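Local coordinates for protein formate oxidase (Aspergillus oryzae, PDB 5ZU2) that probably oxidises formate with a bound flavin (FAD), as a member of the GMC oxidoreductase family, at residues 99-104 / 554-559; 304-309 / 509-514. The protein carries 1 engineered substitution. One frame throughout, in Å; residues are numbered along the deposited sequence.

In the fold
Both contacts border the FAD and meet it at different places. Contact 1 (99-104 with 554-559) grips the pyrimidine edge of the isoalloxazine with peptide groups, whereas contact 2 (304-309 with 509-514) brings an aromatic ring to its dimethylbenzene end and a histidine edge towards C10. Their centres lie about 13 Å apart, and along the chain contact 2 is nested inside the loop closed by contact 1. Ile-554 joins them directly: its CG2 packs 3.6 Å from CB of His-510, and its CD1 lies 3.7 Å from CG2 of Thr-512. Segments distant in sequence thus form parts of one flavin pocket.

Contact 1: 99-104 / 554-559. With FAD (flavin-adenine dinucleotide), chain D.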
ATOM      1  N   PHE A  99       6.921  -5.062   1.506  1.00 26.62           N
ATOM      2  CA  PHE A  99       8.202  -4.722   0.885  1.00 25.12           C
ATOM      3  C   PHE A  99       8.239  -4.530  -0.622  1.00 25.79           C
ATOM      4  O   PHE A  99       9.142  -3.838  -1.097  1.00 27.88           O
ATOM      5  CB  PHE A  99       9.221  -5.815   1.217  1.00 22.64           C
ATOM      6  CG  PHE A  99       9.283  -6.138   2.656  1.00 24.98           C
ATOM      7  CD1 PHE A  99       9.896  -5.269   3.537  1.00 26.24           C
ATOM      8  CD2 PHE A  99       8.705  -7.300   3.152  1.00 28.19           C
ATOM      9  CE1 PHE A  99       9.964  -5.571   4.904  1.00 28.09           C
ATOM     10  CE2 PHE A  99       8.742  -7.590   4.499  1.00 23.39           C
ATOM     11  CZ  PHE A  99       9.373  -6.723   5.378  1.00 22.89           C
ATOM     12  N   THR A 100       7.222  -4.976  -1.363  1.00 26.67           N
ATOM     13  CA  THR A 100       7.304  -4.948  -2.818  1.00 27.30           C
ATOM     14  C   THR A 100       7.350  -3.523  -3.332  1.00 26.64           C
ATOM     15  O   THR A 100       6.607  -2.662  -2.861  1.00 27.85           O
ATOM     16  CB  THR A 100       6.138  -5.689  -3.455  1.00 27.11           C
ATOM     17  OG1 THR A 100       6.180  -7.057  -3.043  1.00 27.53           O
ATOM     18  CG2 THR A 100       6.245  -5.615  -4.969  1.00 23.35           C
ATOM     19  N   TRP A 101       8.263  -3.271  -4.264  1.00 27.52           N
ATOM     20  CA  TRP A 101       8.547  -1.938  -4.788  1.00 24.24           C
ATOM     21  C   TRP A 101       8.335  -1.976  -6.289  1.00 25.12           C
ATOM     22  O   TRP A 101       9.174  -2.522  -7.016  1.00 25.99           O
ATOM     23  CB  TRP A 101       9.972  -1.520  -4.442  1.00 27.59           C
ATOM     24  CG  TRP A 101      10.355  -0.138  -4.911  1.00 31.90           C
ATOM     25  CD1 TRP A 101      10.910   0.197  -6.116  1.00 24.16           C
ATOM     26  CD2 TRP A 101      10.222   1.086  -4.176  1.00 29.73           C
ATOM     27  NE1 TRP A 101      11.117   1.550  -6.175  1.00 27.01           N
ATOM     28  CE2 TRP A 101      10.705   2.120  -5.002  1.00 26.57           C
ATOM     29  CE3 TRP A 101       9.722   1.409  -2.913  1.00 26.48           C
ATOM     30  CZ2 TRP A 101      10.713   3.445  -4.603  1.00 28.97           C
ATOM     31  CZ3 TRP A 101       9.732   2.720  -2.517  1.00 26.39           C
ATOM     32  CH2 TRP A 101      10.222   3.728  -3.357  1.00 26.60           C
ATOM     33  N   VAL A 102       7.227  -1.397  -6.745  1.00 21.99           N
ATOM     34  CA  VAL A 102       6.816  -1.481  -8.142  1.00 23.79           C
ATOM     35  C   VAL A 102       5.946  -0.263  -8.457  1.00 27.84           C
ATOM     36  O   VAL A 102       5.003   0.034  -7.714  1.00 25.77           O
ATOM     37  CB  VAL A 102       6.089  -2.813  -8.411  1.00 22.72           C
ATOM     38  CG1 VAL A 102       5.015  -3.054  -7.350  1.00 21.64           C
ATOM     39  CG2 VAL A 102       5.476  -2.832  -9.812  1.00 23.93           C
ATOM     40  N   PRO A 103       6.244   0.500  -9.500  1.00 22.90           N
ATOM     41  CA  PRO A 103       5.501   1.750  -9.718  1.00 26.72           C
ATOM     42  C   PRO A 103       4.098   1.576 -10.272  1.00 26.44           C
ATOM     43  O   PRO A 103       3.156   2.197  -9.773  1.00 27.61           O
ATOM     44  CB  PRO A 103       6.381   2.516 -10.716  1.00 29.25           C
ATOM     45  CG  PRO A 103       7.166   1.446 -11.445  1.00 29.04           C
ATOM     46  CD  PRO A 103       7.286   0.264 -10.512  1.00 26.11           C
ATOM     47  N   GLY A 104       3.947   0.767 -11.316  1.00 23.58           N
ATOM     48  CA  GLY A 104       2.704   0.697 -12.041  1.00 21.10           C
ATOM     49  C   GLY A 104       2.872   1.047 -13.507  1.00 25.12           C
ATOM     50  O   GLY A 104       3.977   1.246 -14.018  1.00 26.13           O
ATOM     51  N   ILE A 554       1.383  -0.375  -3.907  1.00 25.35           N
ATOM     52  CA  ILE A 554       1.278   1.068  -4.137  1.00 24.95           C
ATOM     53  C   ILE A 554       2.331   1.895  -3.418  1.00 25.07           C
ATOM     54  O   ILE A 554       2.382   3.119  -3.642  1.00 24.55           O
ATOM     55  CB  ILE A 554      -0.118   1.596  -3.755  1.00 25.96           C
ATOM     56  CG1 ILE A 554      -0.320   1.489  -2.239  1.00 25.59           C
ATOM     57  CG2 ILE A 554      -1.217   0.871  -4.512  1.00 25.40           C
ATOM     58  CD1 ILE A 554      -1.517   2.270  -1.755  1.00 27.55           C
ATOM     59  N   GLN A 555       3.178   1.295  -2.579  1.00 22.23           N
ATOM     60  CA  GLN A 555       4.079   2.111  -1.767  1.00 25.36           C
ATOM     61  C   GLN A 555       4.997   2.983  -2.618  1.00 25.55           C
ATOM     62  O   GLN A 555       5.336   4.102  -2.215  1.00 26.14           O
ATOM     63  CB  GLN A 555       4.895   1.235  -0.809  1.00 23.57           C
ATOM     64  CG  GLN A 555       6.212   0.697  -1.333  1.00 25.44           C
ATOM     65  CD  GLN A 555       7.020  -0.045  -0.249  1.00 24.76           C
ATOM     66  OE1 GLN A 555       7.202   0.448   0.861  1.00 22.18           O
ATOM     67  NE2 GLN A 555       7.505  -1.219  -0.583  1.00 21.80           N
ATOM     68  N   ASN A 556       5.382   2.510  -3.802  1.00 26.50           N
ATOM     69  CA  ASN A 556       6.246   3.297  -4.676  1.00 23.54           C
ATOM     70  C   ASN A 556       5.555   4.603  -5.079  1.00 24.67           C
ATOM     71  O   ASN A 556       6.144   5.688  -4.973  1.00 26.02           O
ATOM     72  CB  ASN A 556       6.610   2.436  -5.897  1.00 28.52           C
ATOM     73  CG  ASN A 556       7.664   3.060  -6.797  1.00 26.23           C
ATOM     74  OD1 ASN A 556       7.884   2.589  -7.912  1.00 27.10           O
ATOM     75  ND2 ASN A 556       8.314   4.112  -6.328  1.00 24.31           N
ATOM     76  N   SER A 557       4.283   4.529  -5.498  1.00 20.30           N
ATOM     77  CA  SER A 557       3.552   5.760  -5.823  1.00 22.89           C
ATOM     78  C   SER A 557       3.331   6.650  -4.593  1.00 26.95           C
ATOM     79  O   SER A 557       3.300   7.878  -4.723  1.00 25.98           O
ATOM     80  CB  SER A 557       2.214   5.441  -6.489  1.00 21.08           C
ATOM     81  OG  SER A 557       1.284   4.891  -5.577  1.00 25.51           O
ATOM     82  N   VAL A 558       3.208   6.070  -3.397  1.00 21.99           N
ATOM     83  CA  VAL A 558       2.985   6.896  -2.219  1.00 23.68           C
ATOM     84  C   VAL A 558       4.227   7.736  -1.910  1.00 23.41           C
ATOM     85  O   VAL A 558       4.128   8.938  -1.637  1.00 24.24           O
ATOM     86  CB  VAL A 558       2.552   6.032  -1.018  1.00 25.22           C
ATOM     87  CG1 VAL A 558       2.553   6.866   0.248  1.00 23.86           C
ATOM     88  CG2 VAL A 558       1.164   5.430  -1.255  1.00 23.67           C
ATOM     89  N   TYR A 559       5.409   7.120  -1.932  1.00 24.13           N
ATOM     90  CA  TYR A 559       6.655   7.883  -1.806  1.00 25.07           C
ATOM     91  C   TYR A 559       6.753   8.970  -2.870  1.00 26.25           C
ATOM     92  O   TYR A 559       7.142  10.105  -2.579  1.00 26.66           O
ATOM     93  CB  TYR A 559       7.864   6.952  -1.892  1.00 24.59           C
ATOM     94  CG  TYR A 559       8.231   6.222  -0.605  1.00 26.21           C
ATOM     95  CD1 TYR A 559       8.906   6.867   0.428  1.00 24.49           C
ATOM     96  CD2 TYR A 559       7.883   4.881  -0.423  1.00 23.30           C
ATOM     97  CE1 TYR A 559       9.247   6.177   1.615  1.00 24.89           C
ATOM     98  CE2 TYR A 559       8.222   4.189   0.741  1.00 19.91           C
ATOM     99  CZ  TYR A 559       8.902   4.836   1.755  1.00 25.90           C
ATOM    100  OH  TYR A 559       9.231   4.135   2.895  1.00 26.51           O
TER
HETATM  101  PA  FAD D 601       0.795   5.592   6.352  1.00 21.76           P
HETATM  102  O1A FAD D 601      -0.099   4.604   6.956  1.00 23.41           O
HETATM  103  O2A FAD D 601       2.146   5.043   5.915  1.00 21.07           O
HETATM  104  O5B FAD D 601       1.074   6.846   7.354  1.00 27.44           O
HETATM  105  C5B FAD D 601       0.035   7.405   8.190  1.00 24.34           C
HETATM  106  C4B FAD D 601       0.681   7.823   9.490  1.00 23.55           C
HETATM  107  O4B FAD D 601      -0.195   8.718  10.218  1.00 23.24           O
HETATM  108  C3B FAD D 601       1.027   6.680  10.448  1.00 20.85           C
HETATM  109  O3B FAD D 601       2.317   6.842  11.028  1.00 25.49           O
HETATM  110  C2B FAD D 601      -0.049   6.798  11.527  1.00 25.08           C
HETATM  111  O2B FAD D 601       0.347   6.279  12.800  1.00 24.82           O
HETATM  112  C1B FAD D 601      -0.248   8.310  11.564  1.00 20.84           C
HETATM  113  N9A FAD D 601      -1.536   8.708  12.121  1.00 23.54           N
HETATM  114  C8A FAD D 601      -2.759   8.304  11.664  1.00 23.89           C
HETATM  115  N7A FAD D 601      -3.771   8.800  12.331  1.00 24.78           N
HETATM  116  C5A FAD D 601      -3.174   9.561  13.320  1.00 23.54           C
HETATM  117  C6A FAD D 601      -3.709  10.342  14.363  1.00 28.16           C
HETATM  118  N6A FAD D 601      -5.021  10.470  14.590  1.00 26.41           N
HETATM  119  N1A FAD D 601      -2.837  10.999  15.167  1.00 21.43           N
HETATM  120  C2A FAD D 601      -1.530  10.864  14.936  1.00 21.54           C
HETATM  121  N3A FAD D 601      -0.911  10.150  13.991  1.00 22.32           N
HETATM  122  C4A FAD D 601      -1.794   9.514  13.209  1.00 24.59           C
HETATM  123  N1  FAD D 601       2.624  -1.348  -0.555  1.00 26.56           N
HETATM  124  C2  FAD D 601       3.490  -1.809  -1.505  1.00 33.87           C
HETATM  125  O2  FAD D 601       3.840  -1.099  -2.460  1.00 35.35           O
HETATM  126  N3  FAD D 601       4.003  -3.110  -1.403  1.00 34.80           N
HETATM  127  C4  FAD D 601       3.710  -4.032  -0.399  1.00 36.53           C
HETATM  128  O4  FAD D 601       4.211  -5.160  -0.418  1.00 32.52           O
HETATM  129  C4X FAD D 601       2.787  -3.517   0.608  1.00 36.41           C
HETATM  130  N5  FAD D 601       2.444  -4.312   1.594  1.00 32.17           N
HETATM  131  C5X FAD D 601       1.570  -3.825   2.548  1.00 32.44           C
HETATM  132  C6  FAD D 601       1.222  -4.657   3.618  1.00 32.48           C
HETATM  133  C7  FAD D 601       0.361  -4.218   4.617  1.00 34.66           C
HETATM  134  C7M FAD D 601       0.001  -5.152   5.750  1.00 29.39           C
HETATM  135  C8  FAD D 601      -0.159  -2.912   4.552  1.00 34.77           C
HETATM  136  C8M FAD D 601      -1.089  -2.400   5.614  1.00 29.07           C
HETATM  137  C9  FAD D 601       0.197  -2.074   3.493  1.00 33.28           C
HETATM  138  C9A FAD D 601       1.056  -2.518   2.491  1.00 31.31           C
HETATM  139  N10 FAD D 601       1.458  -1.693   1.413  1.00 33.49           N
HETATM  140  C10 FAD D 601       2.309  -2.163   0.448  1.00 32.65           C
HETATM  141  C1' FAD D 601       0.907  -0.349   1.241  1.00 29.79           C
HETATM  142  C2' FAD D 601       1.826   0.774   1.683  1.00 22.63           C
HETATM  143  O2' FAD D 601       2.573   0.375   2.830  1.00 24.95           O
HETATM  144  C3' FAD D 601       0.952   1.975   2.046  1.00 36.20           C
HETATM  145  O3' FAD D 601      -0.001   2.226   1.016  1.00 32.10           O
HETATM  146  C4' FAD D 601       1.693   3.272   2.350  1.00 30.47           C
HETATM  147  O4' FAD D 601       2.687   3.006   3.345  1.00 24.37           O
HETATM  148  C5' FAD D 601       0.702   4.341   2.758  1.00 23.14           C
HETATM  149  O5' FAD D 601       1.423   5.533   3.124  1.00 27.97           O
HETATM  150  P   FAD D 601       0.695   6.778   3.736  1.00 23.70           P
HETATM  151  O1P FAD D 601       1.827   7.753   4.066  1.00 26.42           O
HETATM  152  O2P FAD D 601      -0.411   7.160   2.796  1.00 21.04           O
HETATM  153  O3P FAD D 601       0.082   6.244   5.095  1.00 25.14           O
HETATM  154  O   HOH W   1       5.254  -0.306  -4.569  1.00 22.66           O
HETATM  155  O   HOH W   2       3.076   2.293  -6.668  1.00 26.73           O
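Phe-99 and Thr-100 turn their carbonyl groups towards Gln-555 where the short strand 100-101 passes the amino end of helix 555-572, an element of the flavin site of this GMC oxidoreductase. Phe-99 O is bonded to Thr-202 OG1. At Thr-100 the backbone reads the pyrimidine edge of FAD: its N donates to O4 at 3.2 Å, and its O takes a weak bond from N3 at 3.0 Å. The same Thr-100 O is gripped by NE2 of Gln-555 at 2.8 Å, a fairly straight bond (160°) arriving from well above the carbonyl plane; the far end of this amide, OE1, is fixed by Asn-97. Gln-555 also points its backbone N at FAD O2, the modelled 2.5 Å being very short. The helix start aimed at O2 would probably favour negative charge on the flavin there.

Trp-101 spreads its indole beneath Asn-556, whose ND2 sits 2.9 Å above the ring plane, offset towards the rim, with amide and ring planes 31° apart. That nitrogen bonds to Leu-129 O, which anchors the amide over the ring, while the CA of Asn-556 makes a CH-pi contact with the six-membered ring. Tyr-559 reaches the indole near its plane, its CD2 meeting Trp-101 CZ3 at 3.5 Å.

Val-102 connects through water: its N and that of Asn-556 (2.9 Å) both donate to one molecule beside FAD O2. Next comes Pro-103, alongside the Asn-556 side chain. With CG anti to the backbone N (chi1 -172°), Asn-556 lays OD1 against the proline ring, and a second water, near Pro-103 O, accepts the N-H of Ser-557 at 2.8 Å.

Contact 2: 304-309 / 509-514; sequences LMDHPG and FHPTGT. With FAD (flavin-adenine dinucleotide), chain D.
Met-305 and Thr-512 form a single antiparallel bridge, a hydrogen-bonded pair. Met-305 N donates to Thr-512 O at 2.9 Å along a nearly straight line (169°), and Thr-512 N returns a bond to Met-305 O at 2.8 Å. The threonine hydroxyl adds a third: OG1, set between the backbone N and the carbonyl carbon (chi1 71°), donates to Met-305 O at 2.9 Å, from the opposite face of that carbonyl to the amide. One oxygen is therefore clamped by a single residue from two sides.

A carboxylate extends the polar grip. OD1 of Asp-306 accepts from His-510 N at 2.9 Å, on its syn side but tilted out of plane, and from His-307 N at 2.6 Å across the other face. OD2 is taken by Thr-507 OG1, so the group is pinned at both oxygens and ties the two backbones together. The ring of His-307 is itself anchored, its NE2 bonded to Cys-552 O.

Apolar contacts cover the other end. Leu-304 and Thr-514 run side by side, CB of the leucine 3.7 Å from CG2 of the threonine; helix 267-277 touches both, while Thr-514 OG1 turns to Val-268 O.

Aromatic groups face the cofactor. The Phe-509 ring receives the FAD methyl C7M over its centre, 3.5 Å above the plane, and His-510 directs its ring edge towards the flavin, with CE1 4.1 Å from FAD C10. A short bridge holding a loop that sets Phe-509 against the isoalloxazine, with the His-510 edge close by, thus forms one wall of the flavin pocket of a GMC oxidoreductase.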
ATOM      1  N   LEU A 304     -12.877   6.013  -1.918  1.00 24.80           N
ATOM      2  CA  LEU A 304     -11.980   5.022  -1.333  1.00 20.54           C
ATOM      3  C   LEU A 304     -11.880   3.839  -2.286  1.00 26.56           C
ATOM      4  O   LEU A 304     -12.881   3.152  -2.538  1.00 23.40           O
ATOM      5  CB  LEU A 304     -12.519   4.577   0.025  1.00 17.22           C
ATOM      6  CG  LEU A 304     -11.848   3.406   0.719  1.00 20.58           C
ATOM      7  CD1 LEU A 304     -10.398   3.721   0.996  1.00 20.86           C
ATOM      8  CD2 LEU A 304     -12.601   3.040   1.990  1.00 20.26           C
ATOM      9  N   MET A 305     -10.677   3.593  -2.802  1.00 25.28           N
ATOM     10  CA  MET A 305     -10.436   2.502  -3.737  1.00 23.99           C
ATOM     11  C   MET A 305      -9.232   1.700  -3.288  1.00 19.43           C
ATOM     12  O   MET A 305      -8.195   2.264  -2.919  1.00 21.63           O
ATOM     13  CB  MET A 305     -10.202   2.976  -5.172  1.00 24.35           C
ATOM     14  CG  MET A 305     -10.444   1.864  -6.173  1.00 25.31           C
ATOM     15  SD  MET A 305     -12.197   1.632  -6.522  1.00 28.00           S
ATOM     16  CE  MET A 305     -12.063   0.320  -7.733  1.00 27.18           C
ATOM     17  N   ASP A 306      -9.383   0.381  -3.347  1.00 18.41           N
ATOM     18  CA  ASP A 306      -8.381  -0.566  -2.887  1.00 21.76           C
ATOM     19  C   ASP A 306      -8.402  -1.770  -3.823  1.00 23.51           C
ATOM     20  O   ASP A 306      -9.344  -1.960  -4.598  1.00 22.42           O
ATOM     21  CB  ASP A 306      -8.678  -0.938  -1.410  1.00 19.38           C
ATOM     22  CG  ASP A 306      -7.586  -1.807  -0.741  1.00 24.91           C
ATOM     23  OD1 ASP A 306      -6.530  -2.059  -1.352  1.00 22.09           O
ATOM     24  OD2 ASP A 306      -7.804  -2.223   0.430  1.00 19.02           O
ATOM     25  N   HIS A 307      -7.349  -2.591  -3.745  1.00 21.24           N
ATOM     26  CA  HIS A 307      -7.256  -3.811  -4.548  1.00 19.51           C
ATOM     27  C   HIS A 307      -7.847  -4.962  -3.748  1.00 24.05           C
ATOM     28  O   HIS A 307      -7.335  -5.261  -2.658  1.00 26.78           O
ATOM     29  CB  HIS A 307      -5.798  -4.167  -4.865  1.00 22.85           C
ATOM     30  CG  HIS A 307      -5.093  -3.255  -5.829  1.00 21.81           C
ATOM     31  ND1 HIS A 307      -5.692  -2.716  -6.946  1.00 26.13           N
ATOM     32  CD2 HIS A 307      -3.807  -2.833  -5.859  1.00 20.03           C
ATOM     33  CE1 HIS A 307      -4.814  -1.978  -7.603  1.00 23.60           C
ATOM     34  NE2 HIS A 307      -3.662  -2.033  -6.962  1.00 23.17           N
ATOM     35  N   PRO A 308      -8.865  -5.663  -4.243  1.00 22.44           N
ATOM     36  CA  PRO A 308      -9.274  -6.907  -3.584  1.00 23.94           C
ATOM     37  C   PRO A 308      -8.298  -8.026  -3.930  1.00 22.80           C
ATOM     38  O   PRO A 308      -7.701  -8.044  -5.006  1.00 23.33           O
ATOM     39  CB  PRO A 308     -10.660  -7.181  -4.175  1.00 18.46           C
ATOM     40  CG  PRO A 308     -10.514  -6.666  -5.582  1.00 21.47           C
ATOM     41  CD  PRO A 308      -9.591  -5.463  -5.511  1.00 21.99           C
ATOM     42  N   GLY A 309      -8.100  -8.927  -2.985  1.00 17.69           N
ATOM     43  CA  GLY A 309      -7.331 -10.137  -3.235  1.00 23.13           C
ATOM     44  C   GLY A 309      -8.026 -11.371  -2.695  1.00 27.58           C
ATOM     45  O   GLY A 309      -8.664 -11.323  -1.645  1.00 24.41           O
ATOM     46  N   PHE A 509      -4.164  -4.632   0.761  1.00 27.09           N
ATOM     47  CA  PHE A 509      -3.494  -3.608   1.566  1.00 23.46           C
ATOM     48  C   PHE A 509      -3.103  -2.372   0.769  1.00 22.59           C
ATOM     49  O   PHE A 509      -2.112  -1.712   1.099  1.00 23.89           O
ATOM     50  CB  PHE A 509      -2.259  -4.195   2.262  1.00 23.33           C
ATOM     51  CG  PHE A 509      -2.567  -5.383   3.163  1.00 29.46           C
ATOM     52  CD1 PHE A 509      -3.302  -5.212   4.336  1.00 26.95           C
ATOM     53  CD2 PHE A 509      -2.140  -6.662   2.829  1.00 22.03           C
ATOM     54  CE1 PHE A 509      -3.594  -6.290   5.177  1.00 24.55           C
ATOM     55  CE2 PHE A 509      -2.429  -7.734   3.666  1.00 25.38           C
ATOM     56  CZ  PHE A 509      -3.164  -7.546   4.839  1.00 18.03           C
ATOM     57  N   HIS A 510      -3.899  -2.009  -0.250  1.00 24.32           N
ATOM     58  CA  HIS A 510      -3.563  -0.836  -1.056  1.00 24.98           C
ATOM     59  C   HIS A 510      -4.627   0.263  -1.062  1.00 24.03           C
ATOM     60  O   HIS A 510      -4.909   0.824  -2.128  1.00 25.87           O
ATOM     61  CB  HIS A 510      -3.292  -1.274  -2.505  1.00 23.38           C
ATOM     62  CG  HIS A 510      -2.329  -2.412  -2.622  1.00 22.24           C
ATOM     63  ND1 HIS A 510      -1.294  -2.601  -1.734  1.00 25.77           N
ATOM     64  CD2 HIS A 510      -2.230  -3.410  -3.526  1.00 20.55           C
ATOM     65  CE1 HIS A 510      -0.604  -3.669  -2.083  1.00 23.99           C
ATOM     66  NE2 HIS A 510      -1.156  -4.179  -3.167  1.00 25.48           N
ATOM     67  N   PRO A 511      -5.190   0.666   0.077  1.00 23.72           N
ATOM     68  CA  PRO A 511      -6.274   1.658   0.021  1.00 23.38           C
ATOM     69  C   PRO A 511      -5.778   3.046  -0.380  1.00 21.92           C
ATOM     70  O   PRO A 511      -4.681   3.462  -0.006  1.00 17.52           O
ATOM     71  CB  PRO A 511      -6.836   1.635   1.447  1.00 23.60           C
ATOM     72  CG  PRO A 511      -5.698   1.195   2.278  1.00 22.97           C
ATOM     73  CD  PRO A 511      -4.920   0.240   1.465  1.00 19.76           C
ATOM     74  N   THR A 512      -6.607   3.751  -1.168  1.00 22.99           N
ATOM     75  CA  THR A 512      -6.289   5.048  -1.767  1.00 20.84           C
ATOM     76  C   THR A 512      -7.549   5.904  -1.892  1.00 20.27           C
ATOM     77  O   THR A 512      -8.673   5.418  -1.750  1.00 21.27           O
ATOM     78  CB  THR A 512      -5.686   4.898  -3.174  1.00 24.42           C
ATOM     79  OG1 THR A 512      -6.726   4.459  -4.074  1.00 22.05           O
ATOM     80  CG2 THR A 512      -4.502   3.934  -3.219  1.00 22.06           C
ATOM     81  N   GLY A 513      -7.342   7.200  -2.170  1.00 18.06           N
ATOM     82  CA  GLY A 513      -8.300   8.010  -2.892  1.00 19.30           C
ATOM     83  C   GLY A 513      -9.253   8.883  -2.094  1.00 23.40           C
ATOM     84  O   GLY A 513     -10.061   9.591  -2.708  1.00 23.56           O
ATOM     85  N   THR A 514      -9.129   8.936  -0.766  1.00 27.99           N
ATOM     86  CA  THR A 514     -10.158   9.545   0.070  1.00 22.67           C
ATOM     87  C   THR A 514     -10.032  11.052   0.216  1.00 23.57           C
ATOM     88  O   THR A 514     -10.906  11.658   0.859  1.00 23.69           O
ATOM     89  CB  THR A 514     -10.140   8.922   1.462  1.00 22.50           C
ATOM     90  OG1 THR A 514      -8.784   8.916   1.953  1.00 21.03           O
ATOM     91  CG2 THR A 514     -10.726   7.520   1.432  1.00 16.95           C
TER
HETATM   92  PA  FAD D 601       0.795   5.592   6.352  1.00 21.76           P
HETATM   93  O1A FAD D 601      -0.099   4.604   6.956  1.00 23.41           O
HETATM   94  O2A FAD D 601       2.146   5.043   5.915  1.00 21.07           O
HETATM   95  O5B FAD D 601       1.074   6.846   7.354  1.00 27.44           O
HETATM   96  C5B FAD D 601       0.035   7.405   8.190  1.00 24.34           C
HETATM   97  C4B FAD D 601       0.681   7.823   9.490  1.00 23.55           C
HETATM   98  O4B FAD D 601      -0.195   8.718  10.218  1.00 23.24           O
HETATM   99  C3B FAD D 601       1.027   6.680  10.448  1.00 20.85           C
HETATM  100  O3B FAD D 601       2.317   6.842  11.028  1.00 25.49           O
HETATM  101  C2B FAD D 601      -0.049   6.798  11.527  1.00 25.08           C
HETATM  102  O2B FAD D 601       0.347   6.279  12.800  1.00 24.82           O
HETATM  103  C1B FAD D 601      -0.248   8.310  11.564  1.00 20.84           C
HETATM  104  N9A FAD D 601      -1.536   8.708  12.121  1.00 23.54           N
HETATM  105  C8A FAD D 601      -2.759   8.304  11.664  1.00 23.89           C
HETATM  106  N7A FAD D 601      -3.771   8.800  12.331  1.00 24.78           N
HETATM  107  C5A FAD D 601      -3.174   9.561  13.320  1.00 23.54           C
HETATM  108  C6A FAD D 601      -3.709  10.342  14.363  1.00 28.16           C
HETATM  109  N6A FAD D 601      -5.021  10.470  14.590  1.00 26.41           N
HETATM  110  N1A FAD D 601      -2.837  10.999  15.167  1.00 21.43           N
HETATM  111  C2A FAD D 601      -1.530  10.864  14.936  1.00 21.54           C
HETATM  112  N3A FAD D 601      -0.911  10.150  13.991  1.00 22.32           N
HETATM  113  C4A FAD D 601      -1.794   9.514  13.209  1.00 24.59           C
HETATM  114  N1  FAD D 601       2.624  -1.348  -0.555  1.00 26.56           N
HETATM  115  C2  FAD D 601       3.490  -1.809  -1.505  1.00 33.87           C
HETATM  116  O2  FAD D 601       3.840  -1.099  -2.460  1.00 35.35           O
HETATM  117  N3  FAD D 601       4.003  -3.110  -1.403  1.00 34.80           N
HETATM  118  C4  FAD D 601       3.710  -4.032  -0.399  1.00 36.53           C
HETATM  119  O4  FAD D 601       4.211  -5.160  -0.418  1.00 32.52           O
HETATM  120  C4X FAD D 601       2.787  -3.517   0.608  1.00 36.41           C
HETATM  121  N5  FAD D 601       2.444  -4.312   1.594  1.00 32.17           N
HETATM  122  C5X FAD D 601       1.570  -3.825   2.548  1.00 32.44           C
HETATM  123  C6  FAD D 601       1.222  -4.657   3.618  1.00 32.48           C
HETATM  124  C7  FAD D 601       0.361  -4.218   4.617  1.00 34.66           C
HETATM  125  C7M FAD D 601       0.001  -5.152   5.750  1.00 29.39           C
HETATM  126  C8  FAD D 601      -0.159  -2.912   4.552  1.00 34.77           C
HETATM  127  C8M FAD D 601      -1.089  -2.400   5.614  1.00 29.07           C
HETATM  128  C9  FAD D 601       0.197  -2.074   3.493  1.00 33.28           C
HETATM  129  C9A FAD D 601       1.056  -2.518   2.491  1.00 31.31           C
HETATM  130  N10 FAD D 601       1.458  -1.693   1.413  1.00 33.49           N
HETATM  131  C10 FAD D 601       2.309  -2.163   0.448  1.00 32.65           C
HETATM  132  C1' FAD D 601       0.907  -0.349   1.241  1.00 29.79           C
HETATM  133  C2' FAD D 601       1.826   0.774   1.683  1.00 22.63           C
HETATM  134  O2' FAD D 601       2.573   0.375   2.830  1.00 24.95           O
HETATM  135  C3' FAD D 601       0.952   1.975   2.046  1.00 36.20           C
HETATM  136  O3' FAD D 601      -0.001   2.226   1.016  1.00 32.10           O
HETATM  137  C4' FAD D 601       1.693   3.272   2.350  1.00 30.47           C
HETATM  138  O4' FAD D 601       2.687   3.006   3.345  1.00 24.37           O
HETATM  139  C5' FAD D 601       0.702   4.341   2.758  1.00 23.14           C
HETATM  140  O5' FAD D 601       1.423   5.533   3.124  1.00 27.97           O
HETATM  141  P   FAD D 601       0.695   6.778   3.736  1.00 23.70           P
HETATM  142  O1P FAD D 601       1.827   7.753   4.066  1.00 26.42           O
HETATM  143  O2P FAD D 601      -0.411   7.160   2.796  1.00 21.04           O
HETATM  144  O3P FAD D 601       0.082   6.244   5.095  1.00 25.14           O